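Local coordinates for protein nitrophorin Cim l NP (Cimex lectularius, PDB 2IMQ) that carries nitric oxide on a cysteine-ligated heme in bed-bug saliva and releases it into the host during feeding, widening the blood vessels, at residues Y125-S130 and P162-F167; L86-L91 and I118-T123; G170-R175 and D199-A204; T146-D151 and Q207-G212. One frame throughout, in Å; residues are numbered along the deposited sequence.

Interaction 1: residues Y125-S130 and P162-F167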
# COMPACT_ATOMS: atom_id res chain seq x y z
N TYR A 125 3.41 -22.69 1.68
CA TYR A 125 2.40 -23.72 1.60
C TYR A 125 1.88 -23.89 0.18
O TYR A 125 0.68 -24.10 -0.06
CB TYR A 125 1.28 -23.43 2.60
CG TYR A 125 1.78 -23.22 4.01
CD1 TYR A 125 1.73 -21.97 4.62
CD2 TYR A 125 2.28 -24.29 4.77
CE1 TYR A 125 2.17 -21.77 5.90
CE2 TYR A 125 2.73 -24.10 6.07
CZ TYR A 125 2.67 -22.86 6.64
OH TYR A 125 3.09 -22.69 7.94
N ASN A 126 2.80 -23.77 -0.76
CA ASN A 126 2.52 -23.90 -2.15
C ASN A 126 1.51 -22.90 -2.73
O ASN A 126 0.94 -23.14 -3.77
CB ASN A 126 2.06 -25.33 -2.43
CG ASN A 126 2.26 -25.71 -3.85
OD1 ASN A 126 3.27 -25.34 -4.46
ND2 ASN A 126 1.28 -26.41 -4.42
N LYS A 127 1.34 -21.76 -2.06
CA LYS A 127 0.52 -20.64 -2.54
C LYS A 127 1.41 -19.43 -2.73
O LYS A 127 2.22 -19.12 -1.86
CB LYS A 127 -0.56 -20.31 -1.53
CG LYS A 127 -1.52 -21.42 -1.22
CD LYS A 127 -2.32 -21.82 -2.42
CE LYS A 127 -3.04 -23.15 -2.19
NZ LYS A 127 -2.39 -24.21 -2.99
N ARG A 128 1.22 -18.75 -3.87
CA ARG A 128 2.07 -17.63 -4.24
C ARG A 128 1.44 -16.30 -3.89
O ARG A 128 0.33 -16.04 -4.27
CB ARG A 128 2.46 -17.62 -5.71
CG ARG A 128 3.58 -16.64 -6.01
CD ARG A 128 4.66 -17.21 -6.74
NE ARG A 128 5.78 -16.36 -7.01
CZ ARG A 128 6.95 -16.44 -6.43
NH1 ARG A 128 7.14 -17.25 -5.39
NH2 ARG A 128 7.94 -15.66 -6.85
N PHE A 129 2.16 -15.54 -3.09
CA PHE A 129 1.80 -14.15 -2.70
C PHE A 129 2.58 -13.16 -3.53
O PHE A 129 3.76 -13.35 -3.76
CB PHE A 129 2.15 -13.88 -1.22
CG PHE A 129 1.27 -14.57 -0.25
CD1 PHE A 129 1.41 -15.93 0.02
CD2 PHE A 129 0.30 -13.87 0.44
CE1 PHE A 129 0.60 -16.59 0.93
CE2 PHE A 129 -0.51 -14.50 1.36
CZ PHE A 129 -0.34 -15.88 1.60
N SER A 130 1.93 -12.06 -3.93
CA SER A 130 2.61 -10.94 -4.56
C SER A 130 2.09 -9.68 -3.91
O SER A 130 0.92 -9.52 -3.74
CB SER A 130 2.34 -10.87 -6.09
OG SER A 130 2.89 -12.01 -6.78
N PRO A 162 -0.83 -16.79 -12.85
CA PRO A 162 -1.03 -15.68 -11.92
C PRO A 162 -0.93 -16.14 -10.47
O PRO A 162 -1.18 -17.31 -10.14
CB PRO A 162 -2.40 -15.17 -12.28
CG PRO A 162 -3.15 -16.34 -12.78
CD PRO A 162 -2.09 -17.15 -13.52
N SER A 163 -0.55 -15.22 -9.59
CA SER A 163 -0.35 -15.53 -8.18
C SER A 163 -1.68 -15.89 -7.50
O SER A 163 -2.76 -15.51 -7.96
CB SER A 163 0.28 -14.32 -7.46
OG SER A 163 1.54 -13.93 -8.01
N ASP A 164 -1.62 -16.60 -6.37
CA ASP A 164 -2.81 -16.96 -5.62
C ASP A 164 -3.39 -15.76 -4.83
O ASP A 164 -4.59 -15.58 -4.76
CB ASP A 164 -2.52 -18.07 -4.63
CG ASP A 164 -2.20 -19.36 -5.32
OD1 ASP A 164 -0.99 -19.63 -5.53
OD2 ASP A 164 -3.11 -20.07 -5.77
N PHE A 165 -2.51 -15.00 -4.19
CA PHE A 165 -2.93 -13.82 -3.37
C PHE A 165 -2.11 -12.61 -3.77
O PHE A 165 -0.88 -12.65 -3.74
CB PHE A 165 -2.68 -14.12 -1.88
CG PHE A 165 -3.28 -15.44 -1.42
CD1 PHE A 165 -2.48 -16.49 -1.09
CD2 PHE A 165 -4.64 -15.57 -1.28
CE1 PHE A 165 -3.07 -17.69 -0.63
CE2 PHE A 165 -5.23 -16.73 -0.82
CZ PHE A 165 -4.42 -17.80 -0.52
N LEU A 166 -2.82 -11.55 -4.15
CA LEU A 166 -2.20 -10.34 -4.63
C LEU A 166 -2.70 -9.14 -3.90
O LEU A 166 -3.90 -8.98 -3.67
CB LEU A 166 -2.43 -10.13 -6.11
CG LEU A 166 -1.89 -11.28 -6.99
CD1 LEU A 166 -3.00 -12.10 -7.32
CD2 LEU A 166 -1.16 -10.73 -8.17
N PHE A 167 -1.77 -8.29 -3.55
CA PHE A 167 -2.06 -6.99 -2.88
C PHE A 167 -1.31 -5.88 -3.58
O PHE A 167 -0.16 -6.05 -3.95
CB PHE A 167 -1.64 -7.09 -1.41
CG PHE A 167 -2.35 -8.22 -0.69
CD1 PHE A 167 -1.79 -9.49 -0.62
CD2 PHE A 167 -3.61 -8.03 -0.15
CE1 PHE A 167 -2.51 -10.53 -0.00
CE2 PHE A 167 -4.32 -9.07 0.45
CZ PHE A 167 -3.75 -10.32 0.50

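Interaction 2: residues L86-L91 and I118-T123. With HEM (protoporphyrin IX containing Fe), chain B.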
# COMPACT_ATOMS: atom_id res chain seq x y z
N LEU A 86 9.29 -0.74 -0.37
CA LEU A 86 8.39 -1.84 -0.08
C LEU A 86 9.15 -2.87 0.73
O LEU A 86 10.22 -3.32 0.33
CB LEU A 86 7.91 -2.53 -1.36
CG LEU A 86 6.96 -3.72 -1.24
CD1 LEU A 86 5.63 -3.35 -0.56
CD2 LEU A 86 6.75 -4.34 -2.60
N THR A 87 8.55 -3.27 1.85
CA THR A 87 9.12 -4.29 2.73
C THR A 87 8.05 -5.33 2.97
O THR A 87 6.91 -4.98 3.28
CB THR A 87 9.60 -3.67 4.03
OG1 THR A 87 10.48 -2.57 3.75
CG2 THR A 87 10.38 -4.69 4.85
N VAL A 88 8.45 -6.62 2.94
CA VAL A 88 7.55 -7.71 3.25
C VAL A 88 8.18 -8.55 4.36
O VAL A 88 9.34 -8.94 4.22
CB VAL A 88 7.24 -8.57 2.00
CG1 VAL A 88 6.27 -9.62 2.36
CG2 VAL A 88 6.66 -7.68 0.89
N TYR A 89 7.40 -8.82 5.39
CA TYR A 89 7.79 -9.68 6.50
C TYR A 89 6.84 -10.86 6.55
O TYR A 89 5.65 -10.76 6.24
CB TYR A 89 7.65 -8.92 7.84
CG TYR A 89 8.45 -7.69 7.97
CD1 TYR A 89 7.91 -6.47 7.66
CD2 TYR A 89 9.76 -7.73 8.40
CE1 TYR A 89 8.65 -5.31 7.80
CE2 TYR A 89 10.50 -6.57 8.55
CZ TYR A 89 9.93 -5.33 8.25
OH TYR A 89 10.66 -4.18 8.33
N CYS A 90 7.38 -12.01 7.00
CA CYS A 90 6.54 -13.16 7.20
C CYS A 90 7.00 -13.89 8.44
O CYS A 90 8.18 -13.90 8.72
CB CYS A 90 6.63 -14.09 5.98
SG CYS A 90 5.58 -15.61 5.99
N LEU A 91 6.07 -14.47 9.17
CA LEU A 91 6.49 -15.28 10.34
C LEU A 91 7.42 -16.38 9.87
O LEU A 91 7.12 -17.10 8.91
CB LEU A 91 5.29 -15.84 11.08
CG LEU A 91 4.43 -14.85 11.90
CD1 LEU A 91 3.23 -15.53 12.43
CD2 LEU A 91 5.21 -14.16 12.99
N ILE A 118 7.23 -1.63 -7.68
CA ILE A 118 7.99 -2.78 -7.10
C ILE A 118 7.02 -3.90 -6.90
O ILE A 118 5.91 -3.68 -6.39
CB ILE A 118 8.59 -2.40 -5.77
CG1 ILE A 118 9.47 -1.13 -5.86
CG2 ILE A 118 9.46 -3.58 -5.17
CD1 ILE A 118 9.83 -0.55 -4.56
N VAL A 119 7.43 -5.13 -7.25
CA VAL A 119 6.65 -6.28 -6.89
C VAL A 119 7.53 -7.29 -6.16
O VAL A 119 8.54 -7.68 -6.70
CB VAL A 119 6.04 -7.02 -8.11
CG1 VAL A 119 5.06 -8.02 -7.66
CG2 VAL A 119 5.42 -6.10 -9.06
N THR A 120 7.12 -7.70 -4.99
CA THR A 120 7.81 -8.76 -4.23
C THR A 120 6.85 -9.90 -4.09
O THR A 120 5.71 -9.75 -3.65
CB THR A 120 8.23 -8.20 -2.86
OG1 THR A 120 9.26 -7.23 -3.04
CG2 THR A 120 8.78 -9.28 -1.93
N SER A 121 7.34 -11.12 -4.43
CA SER A 121 6.53 -12.30 -4.43
C SER A 121 7.26 -13.46 -3.73
O SER A 121 8.46 -13.52 -3.71
CB SER A 121 6.22 -12.76 -5.87
OG SER A 121 5.53 -11.75 -6.60
N PHE A 122 6.49 -14.36 -3.21
CA PHE A 122 7.03 -15.54 -2.45
C PHE A 122 5.96 -16.56 -2.26
O PHE A 122 4.75 -16.29 -2.35
CB PHE A 122 7.59 -15.08 -1.08
CG PHE A 122 6.53 -14.58 -0.13
CD1 PHE A 122 5.95 -15.45 0.76
CD2 PHE A 122 6.12 -13.23 -0.12
CE1 PHE A 122 4.98 -15.04 1.61
CE2 PHE A 122 5.12 -12.81 0.75
CZ PHE A 122 4.55 -13.70 1.61
N THR A 123 6.40 -17.80 -2.00
CA THR A 123 5.47 -18.87 -1.88
C THR A 123 5.58 -19.51 -0.51
O THR A 123 6.67 -19.81 -0.05
CB THR A 123 5.82 -19.93 -2.95
OG1 THR A 123 5.51 -19.40 -4.26
CG2 THR A 123 4.99 -21.17 -2.79
CHA HEM B . 14.39 0.72 5.23
CHB HEM B . 9.92 2.14 6.47
CHC HEM B . 11.15 6.72 5.64
CHD HEM B . 15.46 5.37 4.11
C1A HEM B . 13.10 0.68 5.67
C2A HEM B . 12.37 -0.49 6.09
C3A HEM B . 11.11 -0.07 6.40
C4A HEM B . 11.04 1.35 6.22
CMA HEM B . 9.99 -0.95 6.92
CAA HEM B . 12.89 -1.94 6.19
CBA HEM B . 13.30 -2.08 7.68
CGA HEM B . 13.93 -3.44 7.96
O1A HEM B . 15.10 -3.62 7.64
O2A HEM B . 13.27 -4.32 8.57
C1B HEM B . 9.89 3.49 6.37
C2B HEM B . 8.75 4.32 6.69
C3B HEM B . 9.07 5.59 6.47
C4B HEM B . 10.44 5.61 6.01
CMB HEM B . 7.52 3.64 7.18
CAB HEM B . 8.23 6.84 6.64
CBB HEM B . 7.15 6.85 7.43
C1C HEM B . 12.44 6.81 5.19
C2C HEM B . 13.12 8.00 4.76
C3C HEM B . 14.34 7.62 4.40
C4C HEM B . 14.41 6.19 4.45
CMC HEM B . 12.63 9.45 4.90
CAC HEM B . 15.47 8.52 3.91
CBC HEM B . 15.34 9.28 2.82
C1D HEM B . 15.53 4.00 4.23
C2D HEM B . 16.65 3.21 3.77
C3D HEM B . 16.34 1.80 4.14
C4D HEM B . 15.05 1.83 4.77
CMD HEM B . 17.92 3.72 3.09
CAD HEM B . 17.27 0.61 3.82
CBD HEM B . 18.48 0.78 4.73
CGD HEM B . 19.28 -0.48 4.76
O1D HEM B . 20.34 -0.48 5.48
O2D HEM B . 18.86 -1.46 4.07
NA HEM B . 12.28 1.80 5.77
NB HEM B . 10.90 4.30 5.93
NC HEM B . 13.24 5.73 4.96
ND HEM B . 14.60 3.14 4.79
FE HEM B . 12.81 3.77 5.49
O HOH W 1 10.69 -5.46 -1.42

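Interaction 3: residues G170-R175 and D199-A204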
# COMPACT_ATOMS: atom_id res chain seq x y z
N GLY A 170 -0.35 1.48 -1.77
CA GLY A 170 0.36 2.72 -1.98
C GLY A 170 -0.62 3.77 -2.45
O GLY A 170 -1.83 3.56 -2.53
N ASP A 171 -0.04 4.91 -2.76
CA ASP A 171 -0.79 6.01 -3.33
C ASP A 171 -0.84 5.78 -4.84
O ASP A 171 0.20 5.86 -5.53
CB ASP A 171 -0.16 7.34 -2.98
CG ASP A 171 -0.84 8.53 -3.61
OD1 ASP A 171 -1.80 8.31 -4.40
OD2 ASP A 171 -0.40 9.66 -3.29
N LEU A 172 -2.01 5.42 -5.34
CA LEU A 172 -2.23 5.08 -6.73
C LEU A 172 -2.32 6.28 -7.69
O LEU A 172 -2.52 6.10 -8.87
CB LEU A 172 -3.48 4.25 -6.88
CG LEU A 172 -3.60 2.98 -6.00
CD1 LEU A 172 -4.94 2.32 -6.22
CD2 LEU A 172 -2.49 2.00 -6.20
N ASN A 173 -2.23 7.46 -7.13
CA ASN A 173 -2.43 8.71 -7.85
C ASN A 173 -3.84 8.85 -8.35
O ASN A 173 -4.12 9.50 -9.32
CB ASN A 173 -1.39 8.98 -8.96
CG ASN A 173 -1.21 10.44 -9.15
OD1 ASN A 173 -1.29 11.20 -8.18
ND2 ASN A 173 -0.97 10.84 -10.39
N VAL A 174 -4.75 8.20 -7.64
CA VAL A 174 -6.20 8.29 -7.82
C VAL A 174 -6.72 9.38 -6.83
O VAL A 174 -6.40 9.32 -5.66
CB VAL A 174 -6.88 6.92 -7.52
CG1 VAL A 174 -8.35 7.07 -7.41
CG2 VAL A 174 -6.52 5.94 -8.61
N ARG A 175 -7.54 10.27 -7.35
CA ARG A 175 -8.04 11.39 -6.55
C ARG A 175 -9.56 11.51 -6.70
O ARG A 175 -10.17 10.78 -7.45
CB ARG A 175 -7.34 12.69 -6.93
CG ARG A 175 -5.81 12.63 -6.78
CD ARG A 175 -5.43 12.59 -5.33
NE ARG A 175 -4.00 12.67 -5.05
CZ ARG A 175 -3.23 11.61 -4.84
NH1 ARG A 175 -3.71 10.38 -4.95
NH2 ARG A 175 -1.96 11.79 -4.55
N ASP A 199 -14.51 9.51 -6.87
CA ASP A 199 -13.20 8.96 -6.85
C ASP A 199 -12.86 8.33 -8.20
O ASP A 199 -13.69 7.74 -8.87
CB ASP A 199 -13.10 7.92 -5.71
CG ASP A 199 -11.77 7.23 -5.70
OD1 ASP A 199 -10.78 7.79 -5.16
OD2 ASP A 199 -11.66 6.07 -6.19
N GLN A 200 -11.59 8.45 -8.56
CA GLN A 200 -11.13 8.04 -9.92
C GLN A 200 -10.82 6.55 -10.08
O GLN A 200 -10.57 6.12 -11.17
CB GLN A 200 -9.94 8.89 -10.33
CG GLN A 200 -10.27 10.34 -10.58
CD GLN A 200 -9.11 11.23 -10.69
OE1 GLN A 200 -8.08 11.05 -10.03
NE2 GLN A 200 -9.30 12.32 -11.43
N LEU A 201 -10.88 5.74 -9.02
CA LEU A 201 -10.53 4.33 -9.21
C LEU A 201 -11.47 3.70 -10.21
O LEU A 201 -11.05 2.94 -11.08
CB LEU A 201 -10.50 3.60 -7.88
CG LEU A 201 -10.09 2.11 -8.01
CD1 LEU A 201 -8.69 1.99 -8.56
CD2 LEU A 201 -10.20 1.48 -6.63
N LYS A 202 -12.77 3.98 -10.13
CA LYS A 202 -13.69 3.40 -11.09
C LYS A 202 -13.43 3.84 -12.51
O LYS A 202 -13.68 3.10 -13.44
CB LYS A 202 -15.13 3.75 -10.71
CG LYS A 202 -15.46 5.19 -10.74
CD LYS A 202 -16.97 5.48 -10.42
CE LYS A 202 -17.26 5.28 -8.97
NZ LYS A 202 -16.32 5.89 -7.94
N LYS A 203 -12.93 5.06 -12.66
CA LYS A 203 -12.53 5.58 -14.00
C LYS A 203 -11.31 4.85 -14.52
O LYS A 203 -11.29 4.44 -15.69
CB LYS A 203 -12.24 7.06 -13.93
CG LYS A 203 -13.43 7.91 -13.49
CD LYS A 203 -12.99 9.41 -13.52
CE LYS A 203 -14.05 10.33 -13.07
NZ LYS A 203 -15.04 10.33 -14.17
N ALA A 204 -10.33 4.62 -13.67
CA ALA A 204 -9.19 3.81 -14.03
C ALA A 204 -9.62 2.42 -14.45
O ALA A 204 -9.19 1.92 -15.48
CB ALA A 204 -8.22 3.77 -12.87

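Interaction 4: residues T146-D151 and Q207-G212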
# COMPACT_ATOMS: atom_id res chain seq x y z
N THR A 146 -2.54 7.73 -18.86
CA THR A 146 -3.22 8.27 -17.70
C THR A 146 -2.21 8.62 -16.63
O THR A 146 -1.05 8.27 -16.69
CB THR A 146 -4.19 7.32 -17.07
OG1 THR A 146 -3.51 6.33 -16.26
CG2 THR A 146 -5.07 6.66 -18.09
N LYS A 147 -2.68 9.29 -15.58
CA LYS A 147 -1.85 9.66 -14.48
C LYS A 147 -1.80 8.58 -13.40
O LYS A 147 -1.15 8.76 -12.39
CB LYS A 147 -2.34 10.94 -13.84
CG LYS A 147 -3.63 10.79 -13.04
CD LYS A 147 -4.19 12.08 -12.48
CE LYS A 147 -5.53 11.81 -11.84
NZ LYS A 147 -5.38 11.73 -10.42
N TYR A 148 -2.54 7.50 -13.60
CA TYR A 148 -2.71 6.52 -12.51
C TYR A 148 -1.46 5.61 -12.44
O TYR A 148 -0.84 5.27 -13.43
CB TYR A 148 -3.97 5.72 -12.72
CG TYR A 148 -5.22 6.58 -12.86
CD1 TYR A 148 -5.98 6.57 -14.03
CD2 TYR A 148 -5.57 7.47 -11.89
CE1 TYR A 148 -7.08 7.40 -14.18
CE2 TYR A 148 -6.67 8.32 -12.05
CZ TYR A 148 -7.42 8.27 -13.16
OH TYR A 148 -8.46 9.13 -13.30
N ALA A 149 -1.15 5.18 -11.22
CA ALA A 149 0.04 4.40 -10.94
C ALA A 149 -0.20 2.91 -11.20
O ALA A 149 -0.11 2.06 -10.33
CB ALA A 149 0.54 4.66 -9.54
N TYR A 150 -0.52 2.61 -12.45
CA TYR A 150 -0.70 1.27 -12.94
C TYR A 150 0.28 1.01 -14.10
O TYR A 150 0.51 1.90 -14.93
CB TYR A 150 -2.11 1.03 -13.47
CG TYR A 150 -2.36 -0.39 -13.91
CD1 TYR A 150 -2.69 -1.33 -13.00
CD2 TYR A 150 -2.27 -0.76 -15.24
CE1 TYR A 150 -2.90 -2.64 -13.37
CE2 TYR A 150 -2.48 -2.05 -15.63
CZ TYR A 150 -2.83 -3.00 -14.71
OH TYR A 150 -3.02 -4.32 -15.07
N ASP A 151 0.86 -0.18 -14.13
CA ASP A 151 1.53 -0.67 -15.30
C ASP A 151 1.28 -2.17 -15.30
O ASP A 151 1.30 -2.84 -14.26
CB ASP A 151 3.02 -0.37 -15.15
CG ASP A 151 3.84 -0.65 -16.41
OD1 ASP A 151 4.03 -1.82 -16.72
OD2 ASP A 151 4.31 0.28 -17.09
N GLN A 207 -11.10 2.19 -17.85
CA GLN A 207 -9.98 2.24 -18.81
C GLN A 207 -9.12 1.00 -18.75
O GLN A 207 -8.05 0.94 -19.33
CB GLN A 207 -9.05 3.44 -18.58
CG GLN A 207 -9.62 4.77 -19.00
CD GLN A 207 -8.58 5.88 -19.16
OE1 GLN A 207 -7.69 5.84 -20.06
NE2 GLN A 207 -8.70 6.88 -18.30
N LYS A 208 -9.58 -0.04 -18.07
CA LYS A 208 -8.89 -1.32 -17.98
C LYS A 208 -7.58 -1.31 -17.19
O LYS A 208 -6.67 -2.14 -17.37
CB LYS A 208 -8.76 -2.00 -19.38
CG LYS A 208 -10.09 -2.10 -20.12
CD LYS A 208 -11.12 -2.77 -19.27
CE LYS A 208 -12.35 -3.19 -19.99
NZ LYS A 208 -13.31 -3.82 -19.04
N LEU A 209 -7.54 -0.41 -16.24
CA LEU A 209 -6.44 -0.40 -15.27
C LEU A 209 -7.04 -1.00 -13.99
O LEU A 209 -8.24 -0.90 -13.68
CB LEU A 209 -5.96 1.03 -15.12
CG LEU A 209 -5.65 1.85 -16.41
CD1 LEU A 209 -5.13 3.24 -16.07
CD2 LEU A 209 -4.67 1.20 -17.34
N PHE A 210 -6.21 -1.70 -13.26
CA PHE A 210 -6.63 -2.30 -12.00
C PHE A 210 -7.81 -3.25 -12.24
O PHE A 210 -8.67 -3.40 -11.35
CB PHE A 210 -6.92 -1.26 -10.90
CG PHE A 210 -5.76 -0.36 -10.58
CD1 PHE A 210 -5.76 0.98 -10.97
CD2 PHE A 210 -4.68 -0.84 -9.90
CE1 PHE A 210 -4.67 1.76 -10.67
CE2 PHE A 210 -3.63 -0.02 -9.60
CZ PHE A 210 -3.62 1.24 -10.00
N ASP A 211 -7.83 -3.89 -13.44
CA ASP A 211 -8.89 -4.78 -13.88
C ASP A 211 -9.09 -5.87 -12.87
O ASP A 211 -8.17 -6.63 -12.64
CB ASP A 211 -8.58 -5.43 -15.26
CG ASP A 211 -9.78 -6.00 -15.91
OD1 ASP A 211 -9.86 -6.02 -17.14
OD2 ASP A 211 -10.76 -6.44 -15.26
N GLY A 212 -10.29 -6.00 -12.25
CA GLY A 212 -10.55 -7.13 -11.36
C GLY A 212 -10.01 -7.03 -9.94
O GLY A 212 -10.16 -7.97 -9.17
O HOH W 2 -5.80 -3.97 -15.62

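Interaction 1: residues Y125-S130 and P162-F167
F165 lies over one face of the F129 ring, its CD1 3.5 Å from CZ of F129, the planes meeting obliquely at 38°. CB of F165 sits over the same ring as a CH-pi donor, and F129 CD2 meets the F167 ring at its edge, near CE1. D164 CB lies over one face of the F165 ring, toward its rim. Neighbouring strands of one sheet of the DNase I-like beta-sandwich carry these rings: strand 127-130 and strand 165-167 run nearly parallel, side by side. The rings of F129 and F165 lie on the face turned to the other sheet, where F122 from the next strand lies nearly parallel to F129 and V280 touches F165 and F167. The backbone pairing is regular: F165 N donates to R128 O, S130 N to F165 O and F167 N to S130 O, the last at 3.0 Å. D164, just ahead of its strand, continues the pairing with its side chain. Its CG stands beside the backbone N (chi1 -67°), which brings OD1 to 2.9 Å from R128 N on the anti side of the carboxylate, in an almost straight bond of 175°. OD2 is bonded to T251 OG1, so both carboxylate oxygens are engaged and the group is fixed in rotation. CD of K127 passes the carboxylate at 3.8 Å from D164 CG. On the opposite face, beside L166, S130 OG and S163 OG approach to 2.6 Å in a short hydrogen bond, and S130 OG has a second hydroxyl partner in S121 OG.

Interaction 2: residues L86-L91 and I118-T123
I118 opens the contact by laying its CG2 methyl 3.8 Å from CD2 of L86, the two side chains running antiparallel, flank to flank. Strands 86-91 and 118-123 face each other from the two sheets of the beta-sandwich, their axes 8.3 Å apart and 12° from parallel, so they meet through side chains and not by backbone pairing. Two residues on, T120 reaches tip to tip with V88: CG2 of T120 is 3.9 Å from CG2 of V88. Its hydroxyl turns to polar partners instead. OG1 is hydrogen-bonded to T104 OG1 and to a water that donates to L86 O, a bridge that serves the buried carbonyl across the interface. F122 ends the row. Its CG stands between the backbone N and the carbonyl carbon (chi1 67°), and this raises the ring toward the opposite sheet, where CE2 packs obliquely 3.8 Å from V88 CG1. C90 SG approaches the ring obliquely, 4.5 Å from F122 CE1, a loose sulfur-aromatic contact. L76 of strand 73-80 and F131 of strand 127-135 also border the ring. On the other face of strand 86-91, T87 and Y89 line the heme pocket, so one strand serves both the sandwich core and the cofactor. OG1 of T87, hydrogen-bonded to N78 ND2, lies 3.5 Å from the heme atom CAA, while the propionate oxygen O2A meets the Y89 ring at its edge and accepts from Y89 OH at 2.6 Å.

Interaction 3: residues G170-R175 and D199-A204
Q200 leans on R175 from CB to OE1. CB of Q200 lies 3.5 Å from R175 O, CG of Q200 is nearer still to that oxygen at 3.2 Å, and the chain runs on extended until Q200 OE1 accepts from R175 N at 2.8 Å, the donor tilted 28° from the amide plane. Since Q200 N in turn donates to R175 O, the peptide and side chain of the glutamine grip both polar backbone atoms of R175. OE1 also receives K147 NZ, and NE2 is bonded to E177 OE1, which settles the amide's rotation. V174 pushes CG1 into the start of the helix, 3.3 Å from L201 N and beside the carboxylate of D199. That carboxylate caps the helix: with CG anti to the backbone N (chi1 176°), OD2 accepts from L201 N at 3.0 Å, from above its plane, while OD1 forms a salt bridge with R244. R175 turns back into its own segment, where NH1 and NH2 hold D171 end-on, one oxygen each, NH1 to OD1 at 2.9 Å. D171 OD1 also accepts from N173 N, an Asx turn, and so takes two donors. The contact therefore joins the loop leaving strand 165-169 at the G170 corner to the N-terminus of helix 201-206; strand 243-248 flanks both, its R244 touching L172, V174 and L201.

Interaction 4: residues T146-D151 and Q207-G212
Y150 has CG anti to its amide nitrogen (chi1 -176°), whereas F210 holds CG beside its own (chi1 -58°), and the two side chains thereby pass with opposite headings and bring their rings into an edge-to-face pair. Their centroids are 5.0 Å apart and their planes 69° apart, with the edge of Y150 directed at the face of F210 and CD1 of Y150 3.7 Å from F210 CD2. The partner segment begins at a Schellman motif that ends helix 201-206, with K208 as its positive-phi C-prime residue, and the chain leaving it packs on the loop 146-151. One face of the tyrosine ring is covered by this chain: L209 CA stands over the ring centre as a CH-pi donor, and F210 N lies toward the rim, 3.4 Å from CE1 of Y150. W168 meets both aromatic rings, completing a small cluster. L209 divides its methyls. CD2 packs 3.7 Å from CD2 of Y150, while CD1 meets T146 OG1 tip to tip and also reaches the edge of the Y148 ring. T146 OG1 closes an ST turn by accepting from Y148 N at 3.1 Å and is bonded as well to T144 OG1, so its polar needs are met beside the leucine methyl. At the next bend, A149 is the centre of an inverse gamma turn, and its carbonyl O lies 3.6 Å from F210 CZ while accepting from S134 OG. The phenol is held by D155 OD2 and, more weakly, by a water; that same water donates to K208 O at 2.7 Å and accepts from D211 N.

How the interactions relate
Interactions 1 and 2 lie in the beta-sandwich: the first pairs neighbouring strands within one sheet by backbone bonds, the second joins the two sheets through side chains. They meet where strands 116-124 and 127-135 adjoin, F129 N reaching F122 O at 2.8 Å. Interactions 3 and 4 gather loops about helix 201-206, at its start and just beyond its end, with interaction 3 nested along the chain inside interaction 4. K147 NZ ties them together by reaching N173 O and Q200 OE1. All four are mainly buried, though exposed Q207 edges interaction 4. Hydrogen bonds from Q200 to the R175 backbone carry interaction 3, aromatic packing interaction 4, and interaction 2 alone borders the heme.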